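Local coordinates for twin-arginine translocation pathway signal protein (Burkholderia phytofirmans, PDB 2RJO) that probably captures galactose in the cleft between two lobes, as expected of a periplasmic sugar-binding protein, at residues A[115-120]-A[283-288]; A[125-130]-A[159-164]; A[138-143]-A[199-204]; A[226-231]-A[245-250]; A[238-243]-A[291-296]. All blocks are in the same frame, centred on the assembly; numbering follows the deposited sequence.

The five contacts run from the probable hinge of a two-lobed periplasmic binding protein into one lobe. Interaction 1 joins the start of helix 118-132 to strand 283-291; interaction 2 packs that same helix on helix 149-163, about 18 Å away between centres. Interactions 3 and 4 meet in the four-strand parallel sheet, where strands 198-203 and 227-228 are neighbours, the two interactions' centres being about 11 Å apart. Interaction 5, about 9 Å from interaction 4 between centres, sets helix 234-241 against the loop after strand 283-291. Interactions 2 and 3 cross along the chain, and both close before interaction 4 opens, whereas interactions 1 and 5 bring in the late 283-296 region.

Interaction 1 of 5, residues A[115-120]-A[283-288]; sequences SYDGVA and ESFCTA
Y116 and F285 bury the most surface here, and each offers a ring face to the other segment's backbone or CB. Over one face of the Y116 ring sits C286 CB, 3.5 Å above the plane and shifted toward the rim, a CH-pi contact; C286 SG lies farther above that ring, a sulfur-aromatic contact at 4.8 Å from the centroid. T287 O comes at the ring edge, 3.5 Å from Y116 CE1. The phenol OH is joined through one water to T287 O, so the polar end of the tyrosine is served while its ring stays in the core.

F285, from the other segment, also offers a face, to the Y116-D117 backbone. D117 N lies 3.6 Å above the centre of the ring, and D117 CB makes a CH-pi contact with the same ring. A flat, apolar ring can lie against the peptide while D117 N stays bonded to a second water, which also reaches C286 O.

S115, with a small side chain that fits beside the F285 ring, makes the backbone join. Its N donates to S284 O at 2.9 Å and its O accepts C286 N at 2.7 Å, a parallel bridge. D117 then caps helix 118-132, its OD1 taking A120 N from above the carboxylate plane. W95 and W251 of the galactose pocket also meet Y116. A chain leaving one lobe's sheet for the other lobe's first helix, beside a second crossing strand, is consistent with the interlobe hinge of periplasmic binding proteins.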
# COMPACT_ATOMS: atom_id res chain seq x y z
N SER A 115 0.72 -6.76 5.66
CA SER A 115 -0.42 -5.94 5.31
C SER A 115 -0.82 -5.07 6.48
O SER A 115 -0.19 -5.09 7.53
CB SER A 115 -1.60 -6.84 4.90
OG SER A 115 -2.66 -6.07 4.37
N TYR A 116 -1.87 -4.28 6.28
CA TYR A 116 -2.38 -3.41 7.32
C TYR A 116 -3.88 -3.58 7.30
O TYR A 116 -4.44 -4.01 6.29
CB TYR A 116 -2.02 -1.96 7.03
CG TYR A 116 -0.56 -1.65 7.07
CD1 TYR A 116 -0.01 -0.94 8.12
CD2 TYR A 116 0.29 -2.05 6.04
CE1 TYR A 116 1.34 -0.61 8.15
CE2 TYR A 116 1.64 -1.73 6.05
CZ TYR A 116 2.16 -1.01 7.11
OH TYR A 116 3.50 -0.66 7.13
N ASP A 117 -4.51 -3.24 8.41
CA ASP A 117 -5.96 -3.34 8.57
C ASP A 117 -6.66 -2.21 7.80
O ASP A 117 -6.92 -1.14 8.35
CB ASP A 117 -6.30 -3.24 10.06
CG ASP A 117 -7.77 -3.40 10.33
OD1 ASP A 117 -8.59 -3.27 9.39
OD2 ASP A 117 -8.12 -3.65 11.51
N GLY A 118 -6.98 -2.47 6.53
CA GLY A 118 -7.63 -1.46 5.71
C GLY A 118 -9.02 -1.05 6.17
O GLY A 118 -9.47 0.07 5.88
N VAL A 119 -9.71 -1.95 6.87
CA VAL A 119 -11.06 -1.64 7.34
C VAL A 119 -10.98 -0.62 8.46
O VAL A 119 -11.77 0.32 8.51
CB VAL A 119 -11.77 -2.91 7.89
CG1 VAL A 119 -13.22 -2.58 8.24
CG2 VAL A 119 -11.71 -4.03 6.86
N ALA A 120 -10.01 -0.79 9.35
CA ALA A 120 -9.84 0.12 10.47
C ALA A 120 -9.38 1.50 10.00
O ALA A 120 -10.02 2.51 10.30
CB ALA A 120 -8.84 -0.46 11.45
N GLU A 283 1.84 -13.97 8.72
CA GLU A 283 0.83 -13.13 8.07
C GLU A 283 0.57 -12.04 9.09
O GLU A 283 -0.13 -12.26 10.08
CB GLU A 283 -0.46 -13.91 7.80
CG GLU A 283 -0.37 -14.89 6.65
CD GLU A 283 -1.73 -15.40 6.22
OE1 GLU A 283 -2.73 -15.08 6.90
OE2 GLU A 283 -1.80 -16.14 5.21
N SER A 284 1.13 -10.86 8.85
CA SER A 284 1.01 -9.76 9.80
C SER A 284 0.28 -8.50 9.35
O SER A 284 0.34 -8.11 8.18
CB SER A 284 2.42 -9.35 10.25
OG SER A 284 3.29 -10.46 10.36
N PHE A 285 -0.42 -7.88 10.29
CA PHE A 285 -1.06 -6.60 10.04
C PHE A 285 -0.00 -5.75 10.74
O PHE A 285 0.37 -6.08 11.86
CB PHE A 285 -2.39 -6.46 10.78
CG PHE A 285 -3.59 -6.65 9.91
CD1 PHE A 285 -4.86 -6.73 10.47
CD2 PHE A 285 -3.45 -6.76 8.52
CE1 PHE A 285 -5.98 -6.92 9.66
CE2 PHE A 285 -4.57 -6.95 7.71
CZ PHE A 285 -5.83 -7.03 8.28
N CYS A 286 0.49 -4.71 10.10
CA CYS A 286 1.53 -3.90 10.72
C CYS A 286 0.98 -2.60 11.29
O CYS A 286 -0.15 -2.21 10.99
CB CYS A 286 2.63 -3.59 9.71
SG CYS A 286 3.24 -5.06 8.85
N THR A 287 1.77 -1.95 12.12
CA THR A 287 1.34 -0.70 12.72
C THR A 287 1.60 0.43 11.75
O THR A 287 2.68 0.50 11.16
CB THR A 287 2.12 -0.41 14.02
OG1 THR A 287 1.82 -1.43 14.98
CG2 THR A 287 1.73 0.94 14.60
N ALA A 288 0.62 1.30 11.56
CA ALA A 288 0.78 2.44 10.66
C ALA A 288 0.58 3.71 11.49
O ALA A 288 0.19 3.64 12.65
CB ALA A 288 -0.24 2.36 9.54
O HOH W 1 4.43 1.03 9.43
O HOH W 2 -2.82 -2.60 10.75

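Interaction 2 of 5, residues A[125-130]-A[159-164]; sequences TATQLF and DAALKK
The F130 ring wedges between its own helix and the neighbouring one. Over one face lies A126 O, 3.0 Å above the plane and displaced toward the rim; at the edge, in the plane, comes A161 C. A161 CB and L162 CD2 approach obliquely, the former 3.5 Å from F130 CE2 and the latter 3.5 Å from F130 CZ. The ring reaches them because its CG is turned opposite the carbonyl carbon (chi1 -58°), pointing the aromatic end across the gap. L162 crosses the phenylalanine side chain at about a right angle, so the leucine branch meets the far end of the ring.

One turn earlier two methyl groups meet. A126 CB and A161 CB stand 3.4 Å apart, tighter than ordinary van der Waals contact, and the short axis segments approach to 8.8 Å while crossing at -42°. The one-carbon side chain of alanine suits both positions, for the two CB atoms are already in tight contact. T127 skirts A161 CB with its OG1, whose hydrogen-bonding partner is E123 O in its own helix, so the contact across the helices is carried mainly by carbon atoms.

Both helices lie over the same sheet. F130 and L162 reach down to I168 of strand 168-175, and F130 also meets the ring of F165; on the other flank A126 and L129 rest on W202 of strand 198-203, placing helix 118-132 and helix 149-163 side by side along the face of the parallel sheet.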
# COMPACT_ATOMS: atom_id res chain seq x y z
N THR A 125 -9.84 7.41 8.37
CA THR A 125 -9.75 8.59 7.51
C THR A 125 -11.15 9.11 7.17
O THR A 125 -11.37 10.31 7.05
CB THR A 125 -8.98 8.27 6.19
OG1 THR A 125 -9.75 7.38 5.38
CG2 THR A 125 -7.64 7.64 6.50
N ALA A 126 -12.10 8.19 7.03
CA ALA A 126 -13.47 8.54 6.72
C ALA A 126 -14.11 9.25 7.91
O ALA A 126 -14.89 10.19 7.74
CB ALA A 126 -14.27 7.29 6.38
N THR A 127 -13.79 8.80 9.12
CA THR A 127 -14.35 9.42 10.31
C THR A 127 -13.83 10.84 10.46
O THR A 127 -14.57 11.75 10.81
CB THR A 127 -14.01 8.61 11.57
OG1 THR A 127 -14.74 7.38 11.55
CG2 THR A 127 -14.37 9.38 12.83
N GLN A 128 -12.54 11.02 10.19
CA GLN A 128 -11.93 12.34 10.29
C GLN A 128 -12.54 13.27 9.26
O GLN A 128 -12.78 14.44 9.53
CB GLN A 128 -10.42 12.26 10.07
CG GLN A 128 -9.73 13.62 10.03
CD GLN A 128 -9.82 14.36 11.36
OE1 GLN A 128 -9.16 13.99 12.34
NE2 GLN A 128 -10.66 15.39 11.40
N LEU A 129 -12.77 12.74 8.06
CA LEU A 129 -13.36 13.51 6.97
C LEU A 129 -14.77 13.97 7.33
O LEU A 129 -15.12 15.14 7.12
CB LEU A 129 -13.40 12.66 5.70
CG LEU A 129 -14.11 13.28 4.50
CD1 LEU A 129 -13.31 14.47 3.98
CD2 LEU A 129 -14.30 12.24 3.40
N PHE A 130 -15.58 13.07 7.88
CA PHE A 130 -16.94 13.43 8.24
C PHE A 130 -16.97 14.43 9.38
O PHE A 130 -17.89 15.24 9.47
CB PHE A 130 -17.74 12.18 8.61
CG PHE A 130 -17.80 11.15 7.51
CD1 PHE A 130 -17.68 11.52 6.16
CD2 PHE A 130 -17.99 9.81 7.82
CE1 PHE A 130 -17.75 10.56 5.15
CE2 PHE A 130 -18.07 8.84 6.81
CZ PHE A 130 -17.94 9.22 5.47
N ASP A 159 -17.54 2.48 4.21
CA ASP A 159 -18.94 2.11 4.41
C ASP A 159 -19.33 2.00 5.88
O ASP A 159 -20.51 2.17 6.22
CB ASP A 159 -19.25 0.77 3.72
CG ASP A 159 -19.08 0.83 2.21
OD1 ASP A 159 -19.17 1.94 1.63
OD2 ASP A 159 -18.88 -0.23 1.59
N ALA A 160 -18.37 1.71 6.74
CA ALA A 160 -18.64 1.59 8.17
C ALA A 160 -18.71 2.96 8.84
O ALA A 160 -19.49 3.18 9.78
CB ALA A 160 -17.56 0.75 8.84
N ALA A 161 -17.90 3.89 8.36
CA ALA A 161 -17.90 5.23 8.92
C ALA A 161 -19.23 5.88 8.55
O ALA A 161 -19.79 6.66 9.31
CB ALA A 161 -16.73 6.02 8.35
N LEU A 162 -19.73 5.54 7.36
CA LEU A 162 -21.00 6.07 6.88
C LEU A 162 -22.14 5.60 7.78
O LEU A 162 -23.02 6.38 8.14
CB LEU A 162 -21.25 5.60 5.44
CG LEU A 162 -20.37 6.22 4.34
CD1 LEU A 162 -20.52 5.44 3.05
CD2 LEU A 162 -20.77 7.66 4.13
N LYS A 163 -22.11 4.32 8.15
CA LYS A 163 -23.15 3.75 9.00
C LYS A 163 -23.19 4.46 10.34
O LYS A 163 -24.24 4.52 11.00
CB LYS A 163 -22.91 2.26 9.21
CG LYS A 163 -24.03 1.54 9.95
CD LYS A 163 -23.49 0.66 11.09
CE LYS A 163 -22.94 1.51 12.23
NZ LYS A 163 -22.47 0.70 13.42
N LYS A 164 -22.06 5.02 10.75
CA LYS A 164 -21.98 5.70 12.03
C LYS A 164 -22.21 7.21 11.90
O LYS A 164 -22.15 7.95 12.89
CB LYS A 164 -20.63 5.41 12.68
CG LYS A 164 -20.60 5.67 14.17
CD LYS A 164 -21.60 4.76 14.91
CE LYS A 164 -21.66 5.11 16.40
NZ LYS A 164 -22.39 4.06 17.17

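Interaction 3 of 5, residues A[138-143]-A[199-204]; sequences GVVALG and KGVWAA
Two central strands of the lobe's parallel alpha/beta sheet meet here, A141 beside W202 and V140 beside V201, in a Rossmann-like order in which strand 137-143 lies between strands 168-175 and 198-203. The peptide ladder is regular in the middle: W202 N donates to V140 O at 3.1 Å, and L142 N returns to W202 O at 2.9 Å. It is closed at one end by A204 N to L142 O at 2.8 Å and at the other by K199 N to G138 O at 2.7 Å, while V140 N to G200 O is weak. The short segments diverge by 17°, the usual twist.

On the face bearing A141 and W202, the indole is swung away from its backbone N (chi1 -178°), which brings CE3 to 3.8 Å from A141 CB. The small methyl of A141 lies obliquely beside the broad indole. NE1 has weak hydrogen bonds to T125 OG1 and G122 O of helix 118-132, and so the indole ties the sheet to the helix above it.

The other face carries V140 and V201, whose side chains cross obliquely, with V140 CG2 3.9 Å from V201 CG2; M187 of helix 180-194 touches both, and W190 touches V140. Beta-branched valines suit extended strands. Backbone bonds thus set the register, while apolar side chains on both faces, all but one residue buried, keep water from competing for those peptides.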
# COMPACT_ATOMS: atom_id res chain seq x y z
N GLY A 138 -22.71 15.95 1.48
CA GLY A 138 -22.52 14.98 0.43
C GLY A 138 -21.07 14.60 0.24
O GLY A 138 -20.19 15.46 0.25
N VAL A 139 -20.82 13.31 0.05
CA VAL A 139 -19.46 12.82 -0.13
C VAL A 139 -19.29 11.91 -1.33
O VAL A 139 -20.12 11.05 -1.59
CB VAL A 139 -19.02 12.03 1.11
CG1 VAL A 139 -17.58 11.62 0.98
CG2 VAL A 139 -19.23 12.88 2.36
N VAL A 140 -18.20 12.12 -2.07
CA VAL A 140 -17.89 11.27 -3.21
C VAL A 140 -16.66 10.47 -2.79
O VAL A 140 -15.83 10.98 -2.02
CB VAL A 140 -17.58 12.09 -4.50
CG1 VAL A 140 -18.85 12.73 -5.03
CG2 VAL A 140 -16.53 13.16 -4.21
N ALA A 141 -16.53 9.24 -3.27
CA ALA A 141 -15.39 8.40 -2.90
C ALA A 141 -14.72 7.70 -4.08
O ALA A 141 -15.39 7.17 -4.97
CB ALA A 141 -15.82 7.38 -1.86
N LEU A 142 -13.39 7.69 -4.06
CA LEU A 142 -12.57 7.08 -5.10
C LEU A 142 -11.91 5.81 -4.57
O LEU A 142 -11.21 5.85 -3.57
CB LEU A 142 -11.51 8.07 -5.56
CG LEU A 142 -12.02 9.32 -6.28
CD1 LEU A 142 -11.02 10.46 -6.11
CD2 LEU A 142 -12.28 9.01 -7.75
N GLY A 143 -12.12 4.70 -5.27
CA GLY A 143 -11.54 3.44 -4.83
C GLY A 143 -10.42 2.89 -5.68
O GLY A 143 -10.20 3.32 -6.81
N LYS A 199 -19.60 18.02 -0.32
CA LYS A 199 -19.03 18.67 0.87
C LYS A 199 -17.75 17.97 1.34
O LYS A 199 -17.18 18.33 2.36
CB LYS A 199 -20.04 18.65 2.02
CG LYS A 199 -21.31 19.45 1.77
CD LYS A 199 -21.00 20.92 1.55
CE LYS A 199 -22.24 21.68 1.08
NZ LYS A 199 -21.93 23.13 0.89
N GLY A 200 -17.30 16.97 0.58
CA GLY A 200 -16.10 16.25 0.95
C GLY A 200 -15.71 15.19 -0.06
O GLY A 200 -16.51 14.82 -0.93
N VAL A 201 -14.48 14.69 0.07
CA VAL A 201 -13.96 13.67 -0.83
C VAL A 201 -13.08 12.67 -0.08
O VAL A 201 -12.17 13.06 0.64
CB VAL A 201 -13.09 14.30 -1.93
CG1 VAL A 201 -12.68 13.22 -2.94
CG2 VAL A 201 -13.83 15.45 -2.62
N TRP A 202 -13.37 11.39 -0.25
CA TRP A 202 -12.62 10.29 0.36
C TRP A 202 -11.90 9.55 -0.76
O TRP A 202 -12.52 9.19 -1.77
CB TRP A 202 -13.57 9.31 1.06
CG TRP A 202 -12.91 8.14 1.79
CD1 TRP A 202 -12.54 8.10 3.11
CD2 TRP A 202 -12.62 6.83 1.25
NE1 TRP A 202 -12.05 6.85 3.43
CE2 TRP A 202 -12.09 6.06 2.31
CE3 TRP A 202 -12.76 6.25 -0.01
CZ2 TRP A 202 -11.70 4.72 2.14
CZ3 TRP A 202 -12.37 4.91 -0.18
CH2 TRP A 202 -11.85 4.17 0.89
N ALA A 203 -10.60 9.32 -0.60
CA ALA A 203 -9.80 8.60 -1.60
C ALA A 203 -9.12 7.38 -0.96
O ALA A 203 -8.58 7.47 0.15
CB ALA A 203 -8.76 9.52 -2.21
N ALA A 204 -9.15 6.25 -1.66
CA ALA A 204 -8.55 5.01 -1.15
C ALA A 204 -7.02 5.06 -1.01
O ALA A 204 -6.44 4.17 -0.38
CB ALA A 204 -8.97 3.82 -2.02

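Interaction 4 of 5, residues A[226-231]-A[245-250]; sequences PVTGMD and LVASVD. With GAL (beta-D-galactopyranose), chain B.
V246 and V227 meet where the chain, after helix 234-241, returns alongside strand 227-228, a strand-helix-strand connection whose segments run 22° apart. V246 N donates to V227 O at 2.7 Å, and G229 N to A247 O at 3.0 Å, so the two backbones are stitched at alternate points.

Side chains pack around these bonds. With L245 CG trans to the backbone N (chi1 -171°) and chi2 at 71°, CD1 comes 3.3 Å from V227 O, and the leucine crosses the V227 side chain at roughly a right angle. V246 CG1 lies against P226 CB at 3.7 Å, two compact branched or cyclic groups meeting just before strand 227-228. Farther along, selenomethionine M230 runs side by side with V249, its CG 3.7 Å from V249 CG2, before bending at chi3. M230 also touches W202 of strand 198-203.

S248 OG lies by M230 CA but finds its polar partners in D206 OD1 and G232 N. D250 OD1 similarly accepts from D252 N, beyond the segment. G229, without a side chain, lets L245 and S248 come near the backbone.

At the end of the first segment D231 points into the galactose pocket, its CG opposite the carbonyl carbon (chi1 -83°). An aspartate fits two neighbouring sugar hydroxyls: galactose O3 donates to D231 OD1 at 2.7 Å, while galactose O2 donates to D231 OD2 at 2.7 Å.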
# COMPACT_ATOMS: atom_id res chain seq x y z
N PRO A 226 -12.76 19.36 1.90
CA PRO A 226 -11.86 18.42 2.59
C PRO A 226 -11.70 17.10 1.85
O PRO A 226 -12.66 16.52 1.35
CB PRO A 226 -12.51 18.26 3.95
CG PRO A 226 -13.95 18.38 3.65
CD PRO A 226 -13.98 19.57 2.71
N VAL A 227 -10.46 16.62 1.78
CA VAL A 227 -10.16 15.38 1.09
C VAL A 227 -9.23 14.54 1.94
O VAL A 227 -8.43 15.08 2.70
CB VAL A 227 -9.45 15.65 -0.24
CG1 VAL A 227 -9.31 14.36 -1.02
CG2 VAL A 227 -10.22 16.70 -1.02
N THR A 228 -9.36 13.22 1.83
CA THR A 228 -8.49 12.31 2.57
C THR A 228 -7.89 11.25 1.65
O THR A 228 -8.45 10.94 0.60
CB THR A 228 -9.22 11.60 3.72
OG1 THR A 228 -10.30 10.81 3.19
CG2 THR A 228 -9.75 12.61 4.72
N GLY A 229 -6.75 10.70 2.06
CA GLY A 229 -6.09 9.69 1.27
C GLY A 229 -5.49 8.61 2.16
O GLY A 229 -5.95 8.42 3.28
N MSE A 230 -4.48 7.92 1.66
CA MSE A 230 -3.82 6.87 2.42
C MSE A 230 -2.52 6.50 1.74
O MSE A 230 -2.49 6.32 0.52
CB MSE A 230 -4.71 5.62 2.56
CG MSE A 230 -5.58 5.63 3.82
SE MSE A 230 -6.58 4.13 4.11
CE MSE A 230 -8.12 4.63 3.41
N ASP A 231 -1.45 6.40 2.52
CA ASP A 231 -0.11 6.05 2.05
C ASP A 231 0.92 6.88 2.81
O ASP A 231 1.97 6.37 3.18
CB ASP A 231 0.05 6.30 0.54
CG ASP A 231 -0.48 5.13 -0.31
OD1 ASP A 231 -0.77 4.07 0.26
OD2 ASP A 231 -0.59 5.29 -1.55
N LEU A 245 -5.33 18.43 2.08
CA LEU A 245 -5.66 17.05 2.40
C LEU A 245 -5.84 17.07 3.91
O LEU A 245 -4.95 17.56 4.62
CB LEU A 245 -4.50 16.13 2.02
CG LEU A 245 -4.76 14.62 2.09
CD1 LEU A 245 -5.70 14.20 0.97
CD2 LEU A 245 -3.45 13.88 1.96
N VAL A 246 -6.96 16.59 4.42
CA VAL A 246 -7.15 16.62 5.87
C VAL A 246 -6.55 15.45 6.63
O VAL A 246 -6.31 15.54 7.83
CB VAL A 246 -8.64 16.76 6.25
CG1 VAL A 246 -9.20 18.02 5.63
CG2 VAL A 246 -9.42 15.56 5.78
N ALA A 247 -6.27 14.35 5.93
CA ALA A 247 -5.69 13.18 6.59
C ALA A 247 -5.20 12.12 5.62
O ALA A 247 -5.64 12.05 4.48
CB ALA A 247 -6.68 12.58 7.56
N SER A 248 -4.29 11.29 6.11
CA SER A 248 -3.74 10.17 5.35
C SER A 248 -3.25 9.13 6.36
O SER A 248 -3.39 9.32 7.58
CB SER A 248 -2.58 10.65 4.47
OG SER A 248 -2.08 9.60 3.67
N VAL A 249 -2.70 8.04 5.87
CA VAL A 249 -2.18 7.00 6.75
C VAL A 249 -0.84 6.55 6.19
O VAL A 249 -0.73 6.18 5.03
CB VAL A 249 -3.16 5.81 6.86
CG1 VAL A 249 -2.62 4.79 7.86
CG2 VAL A 249 -4.54 6.31 7.30
N ASP A 250 0.20 6.61 7.02
CA ASP A 250 1.53 6.23 6.60
C ASP A 250 1.85 4.75 6.81
O ASP A 250 1.92 4.29 7.96
CB ASP A 250 2.56 7.11 7.31
CG ASP A 250 3.91 7.09 6.65
OD1 ASP A 250 4.04 6.47 5.56
OD2 ASP A 250 4.85 7.69 7.20
C1 GAL B . -0.95 1.15 -4.43
C2 GAL B . -1.57 1.94 -3.25
C3 GAL B . -1.28 1.18 -1.94
C4 GAL B . -1.90 -0.23 -2.04
C5 GAL B . -1.25 -0.93 -3.26
C6 GAL B . -1.84 -2.31 -3.39
O1 GAL B . -1.23 1.84 -5.66
O2 GAL B . -0.98 3.24 -3.19
O3 GAL B . -1.87 1.87 -0.84
O4 GAL B . -3.31 -0.10 -2.26
O5 GAL B . -1.53 -0.19 -4.49
O6 GAL B . -1.22 -2.94 -4.50

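Interaction 5 of 5, residues A[238-243]-A[291-296]; sequences VAIKSG and VTKTNV
T292, whose carbonyl carbon lies against I240 CG2, gives its backbone N to N295 OD1 at 2.8 Å, a nearly straight bond (172°) in the carbonyl plane of the amide. That bond closes the turn before helix 296-302, and N295 ND2 reaches back to F290 O, so the amide of N295 holds the chain that leads into the turn at T292 N and F290 O; a short side chain with a donor and an acceptor is what such a place needs. Opposite it, helix 234-241 ends in a Schellman motif, where G243, with a positive phi (79°), makes a bond from its N to I240 O, one of the two bonds back into the last turn. Glycine suits this end because it tolerates that phi readily.

I240 is the main apolar contact between the two parts. Its CG2 is trans to the backbone N and faces the turn, 4.1 Å from V296 CG2, while CG1 carries CD1 toward the strand end, 3.9 Å from V291 CG1. A branched residue can thus touch two valines at once. L245, next to the helix, lines the same patch.

K293 lies along the exposed flank. Its chain is extended at chi2 and bent at chi3 (-78°), so the methylenes lean on the helix end. The lysine suits this site because its aliphatic part can pack at an exposed position. The end of helix 234-241 is thereby joined to the loop after strand 283-291, with K293 CG resting 3.1 Å from I240 O and K293 CE 4.1 Å from G243 CA.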
# COMPACT_ATOMS: atom_id res chain seq x y z
N VAL A 238 2.74 16.94 1.95
CA VAL A 238 2.81 18.35 1.59
C VAL A 238 1.39 18.91 1.50
O VAL A 238 1.10 19.99 2.02
CB VAL A 238 3.53 18.54 0.25
CG1 VAL A 238 3.45 19.99 -0.19
CG2 VAL A 238 4.97 18.11 0.39
N ALA A 239 0.51 18.15 0.86
CA ALA A 239 -0.88 18.59 0.73
C ALA A 239 -1.52 18.69 2.10
O ALA A 239 -2.42 19.50 2.30
CB ALA A 239 -1.65 17.61 -0.14
N ILE A 240 -1.08 17.88 3.06
CA ILE A 240 -1.67 17.95 4.39
C ILE A 240 -1.21 19.21 5.13
O ILE A 240 -2.01 19.89 5.78
CB ILE A 240 -1.31 16.72 5.26
CG1 ILE A 240 -1.97 15.46 4.69
CG2 ILE A 240 -1.77 16.94 6.70
CD1 ILE A 240 -1.68 14.22 5.47
N LYS A 241 0.07 19.53 5.03
CA LYS A 241 0.58 20.71 5.70
C LYS A 241 -0.02 21.97 5.08
O LYS A 241 -0.11 23.01 5.74
CB LYS A 241 2.10 20.79 5.61
CG LYS A 241 2.68 21.81 6.55
CD LYS A 241 3.73 22.70 5.90
CE LYS A 241 5.12 22.07 5.89
NZ LYS A 241 6.12 23.10 5.48
N SER A 242 -0.44 21.88 3.82
CA SER A 242 -1.02 23.02 3.12
C SER A 242 -2.52 23.13 3.32
O SER A 242 -3.16 24.03 2.77
CB SER A 242 -0.72 22.92 1.63
OG SER A 242 -1.37 21.80 1.05
N GLY A 243 -3.09 22.22 4.10
CA GLY A 243 -4.52 22.26 4.36
C GLY A 243 -5.40 21.71 3.26
O GLY A 243 -6.63 21.76 3.36
N VAL A 291 -1.93 10.26 10.00
CA VAL A 291 -1.31 11.57 9.90
C VAL A 291 -2.30 12.68 9.56
O VAL A 291 -3.14 12.53 8.68
CB VAL A 291 -0.15 11.56 8.87
CG1 VAL A 291 -0.65 11.03 7.54
CG2 VAL A 291 0.41 12.96 8.69
N THR A 292 -2.17 13.78 10.28
CA THR A 292 -3.02 14.95 10.10
C THR A 292 -2.12 16.17 10.37
O THR A 292 -0.96 15.99 10.71
CB THR A 292 -4.19 14.91 11.10
OG1 THR A 292 -5.04 16.05 10.89
CG2 THR A 292 -3.68 14.92 12.52
N LYS A 293 -2.64 17.39 10.21
CA LYS A 293 -1.79 18.56 10.43
C LYS A 293 -1.15 18.62 11.81
O LYS A 293 -0.09 19.22 11.97
CB LYS A 293 -2.56 19.87 10.18
CG LYS A 293 -2.28 20.46 8.78
CD LYS A 293 -2.63 21.95 8.64
CE LYS A 293 -4.12 22.20 8.48
NZ LYS A 293 -4.46 23.66 8.32
N THR A 294 -1.77 17.99 12.80
CA THR A 294 -1.21 18.03 14.15
C THR A 294 0.09 17.26 14.30
O THR A 294 0.95 17.63 15.10
CB THR A 294 -2.23 17.56 15.19
OG1 THR A 294 -2.50 16.17 15.02
CG2 THR A 294 -3.53 18.34 15.04
N ASN A 295 0.28 16.21 13.51
CA ASN A 295 1.52 15.45 13.60
C ASN A 295 2.23 15.38 12.25
O ASN A 295 3.22 14.66 12.11
CB ASN A 295 1.25 14.03 14.10
CG ASN A 295 0.57 13.17 13.06
OD1 ASN A 295 -0.28 13.65 12.32
ND2 ASN A 295 0.94 11.89 13.00
N VAL A 296 1.74 16.12 11.26
CA VAL A 296 2.36 16.04 9.94
C VAL A 296 3.84 16.38 9.92
O VAL A 296 4.62 15.73 9.23
CB VAL A 296 1.63 16.94 8.92
CG1 VAL A 296 1.77 18.41 9.31
CG2 VAL A 296 2.20 16.68 7.53